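Ifi204 (Mus musculus domesticus, PDB 5YZW) is an interferon-inducible PYHIN-family protein that probably senses DNA, its HIN domain recognising the nucleic acid. Local coordinates at residues G153-V158 and S188-I193. Numbering follows the deposited sequence.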
loop_
_atom_site.group_PDB
_atom_site.type_symbol
_atom_site.label_atom_id
_atom_site.label_comp_id
_atom_site.label_asym_id
_atom_site.label_seq_id
_atom_site.Cartn_x
_atom_site.Cartn_y
_atom_site.Cartn_z
ATOM N N GLY A 153 -10.805 6.003 12.853
ATOM C CA GLY A 153 -10.963 4.592 13.177
ATOM C C GLY A 153 -9.693 3.895 13.630
ATOM O O GLY A 153 -8.868 4.507 14.314
ATOM N N ARG A 154 -9.509 2.626 13.233
ATOM C CA ARG A 154 -8.447 1.805 13.812
ATOM C C ARG A 154 -7.084 2.489 13.729
ATOM O O ARG A 154 -6.274 2.381 14.655
ATOM C CB ARG A 154 -8.413 0.429 13.134
ATOM C CG ARG A 154 -7.880 0.418 11.703
ATOM C CD ARG A 154 -7.884 -1.005 11.102
ATOM N NE ARG A 154 -8.037 -0.932 9.655
ATOM C CZ ARG A 154 -7.025 -0.688 8.831
ATOM N NH1 ARG A 154 -5.800 -0.536 9.312
ATOM N NH2 ARG A 154 -7.233 -0.584 7.533
ATOM N N LEU A 155 -6.819 3.221 12.647
ATOM C CA LEU A 155 -5.504 3.829 12.476
ATOM C C LEU A 155 -5.292 5.066 13.349
ATOM O O LEU A 155 -4.192 5.628 13.320
ATOM C CB LEU A 155 -5.259 4.171 10.992
ATOM C CG LEU A 155 -4.958 2.967 10.068
ATOM C CD1 LEU A 155 -4.739 3.403 8.622
ATOM C CD2 LEU A 155 -3.748 2.167 10.548
ATOM N N THR A 156 -6.286 5.504 14.138
ATOM C CA THR A 156 -5.993 6.585 15.075
ATOM C C THR A 156 -5.119 6.125 16.233
ATOM O O THR A 156 -4.596 6.976 16.958
ATOM C CB THR A 156 -7.276 7.240 15.637
ATOM O OG1 THR A 156 -8.080 6.277 16.326
ATOM C CG2 THR A 156 -8.104 7.861 14.528
ATOM N N ASN A 157 -4.940 4.814 16.419
ATOM C CA ASN A 157 -4.100 4.307 17.498
ATOM C C ASN A 157 -2.612 4.361 17.178
ATOM O O ASN A 157 -1.805 3.950 18.018
ATOM C CB ASN A 157 -4.476 2.860 17.854
ATOM C CG ASN A 157 -5.974 2.654 18.008
ATOM O OD1 ASN A 157 -6.521 1.651 17.550
ATOM N ND2 ASN A 157 -6.645 3.603 18.662
ATOM N N VAL A 158 -2.219 4.845 16.004
ATOM C CA VAL A 158 -0.808 4.868 15.631
ATOM C C VAL A 158 -0.180 6.109 16.255
ATOM O O VAL A 158 -0.462 7.234 15.836
ATOM C CB VAL A 158 -0.625 4.858 14.109
ATOM C CG1 VAL A 158 0.846 5.048 13.753
ATOM C CG2 VAL A 158 -1.174 3.564 13.492
ATOM N N SER A 188 -6.521 0.573 4.364
ATOM C CA SER A 188 -5.354 1.409 4.597
ATOM C C SER A 188 -4.442 0.814 5.649
ATOM O O SER A 188 -4.848 0.057 6.542
ATOM C CB SER A 188 -5.734 2.840 5.048
ATOM O OG SER A 188 -6.543 3.496 4.092
ATOM N N TYR A 189 -3.186 1.225 5.561
ATOM C CA TYR A 189 -2.183 0.853 6.541
ATOM C C TYR A 189 -1.226 2.025 6.667
ATOM O O TYR A 189 -0.954 2.734 5.694
ATOM C CB TYR A 189 -1.421 -0.437 6.131
ATOM C CG TYR A 189 -0.242 -0.728 7.042
ATOM C CD1 TYR A 189 -0.417 -1.413 8.243
ATOM C CD2 TYR A 189 1.036 -0.298 6.717
ATOM C CE1 TYR A 189 0.668 -1.660 9.102
ATOM C CE2 TYR A 189 2.120 -0.540 7.555
ATOM C CZ TYR A 189 1.937 -1.214 8.747
ATOM O OH TYR A 189 3.027 -1.449 9.568
ATOM N N MET A 190 -0.707 2.226 7.869
ATOM C CA MET A 190 0.292 3.261 8.048
ATOM C C MET A 190 1.174 2.886 9.225
ATOM O O MET A 190 0.754 2.158 10.128
ATOM C CB MET A 190 -0.355 4.637 8.284
ATOM C CG MET A 190 -1.311 4.681 9.471
ATOM S SD MET A 190 -2.117 6.301 9.689
ATOM C CE MET A 190 -0.929 7.346 8.913
ATOM N N GLN A 191 2.408 3.383 9.195
ATOM C CA GLN A 191 3.305 3.272 10.334
ATOM C C GLN A 191 4.301 4.420 10.270
ATOM O O GLN A 191 4.581 4.955 9.194
ATOM C CB GLN A 191 4.028 1.926 10.358
ATOM C CG GLN A 191 5.361 1.945 9.656
ATOM C CD GLN A 191 5.848 0.556 9.286
ATOM O OE1 GLN A 191 6.327 0.338 8.174
ATOM N NE2 GLN A 191 5.756 -0.381 10.229
ATOM N N VAL A 192 4.821 4.812 11.440
ATOM C CA VAL A 192 5.869 5.821 11.502
ATOM C C VAL A 192 7.217 5.130 11.332
ATOM O O VAL A 192 7.393 3.962 11.696
ATOM C CB VAL A 192 5.805 6.624 12.822
ATOM C CG1 VAL A 192 4.365 6.997 13.165
ATOM C CG2 VAL A 192 6.428 5.841 13.952
ATOM N N ILE A 193 8.185 5.855 10.776
ATOM C CA ILE A 193 9.533 5.317 10.601
ATOM C C ILE A 193 10.511 5.916 11.616
ATOM O O ILE A 193 11.524 5.299 11.962
ATOM C CB ILE A 193 10.034 5.552 9.169
ATOM C CG1 ILE A 193 8.909 5.305 8.164
ATOM C CG2 ILE A 193 11.227 4.652 8.870
ATOM C CD1 ILE A 193 9.154 5.911 6.798
#
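Arg-154 and Leu-155 of the 3-10 turn 154-157, with Val-158 just after it, pack against the C-terminal strand 189-192, an apolar contact closed at one end by a pair of hydrogen bonds from the Arg-154 guanidinium to Ser-188 O, in the second of the two OB folds of this HIN domain. Leu-155 buries the most surface here: its CD2 lies 3.7 Å from Met-190 CG, while its CD1 meets Ser-188 CB at 3.8 Å. Met-190 turns toward the 3-10 turn, CG set between its own backbone N and carbonyl carbon (chi1 57°), and the extended chi2 then carries SD to 4.0 Å from Leu-155 CB. Further along, Val-158 splits its branches, CG2 approaching Met-190 CG and CG1 touching Val-192 CG1 at 4.1 Å. At the other end Arg-154 grips one acceptor end-on, Ser-188 O lying in the guanidinium plane, NH2 at 2.7 Å on a lone pair and NH1 at 3.0 Å with a more bent N-H...O angle (135°). NH2 also bonds Arg-186 O. A leucine here would probably leave the carbonyls of Ser-188 and Arg-186 without these donors, and this end of the contact held by apolar packing alone. Phe-171 of strand 171-175 touches Leu-155, Ser-188 and Met-190, Val-151 of strand 145-151 also packs on Met-190, and strand 189-192 pairs antiparallel with strand 165-169.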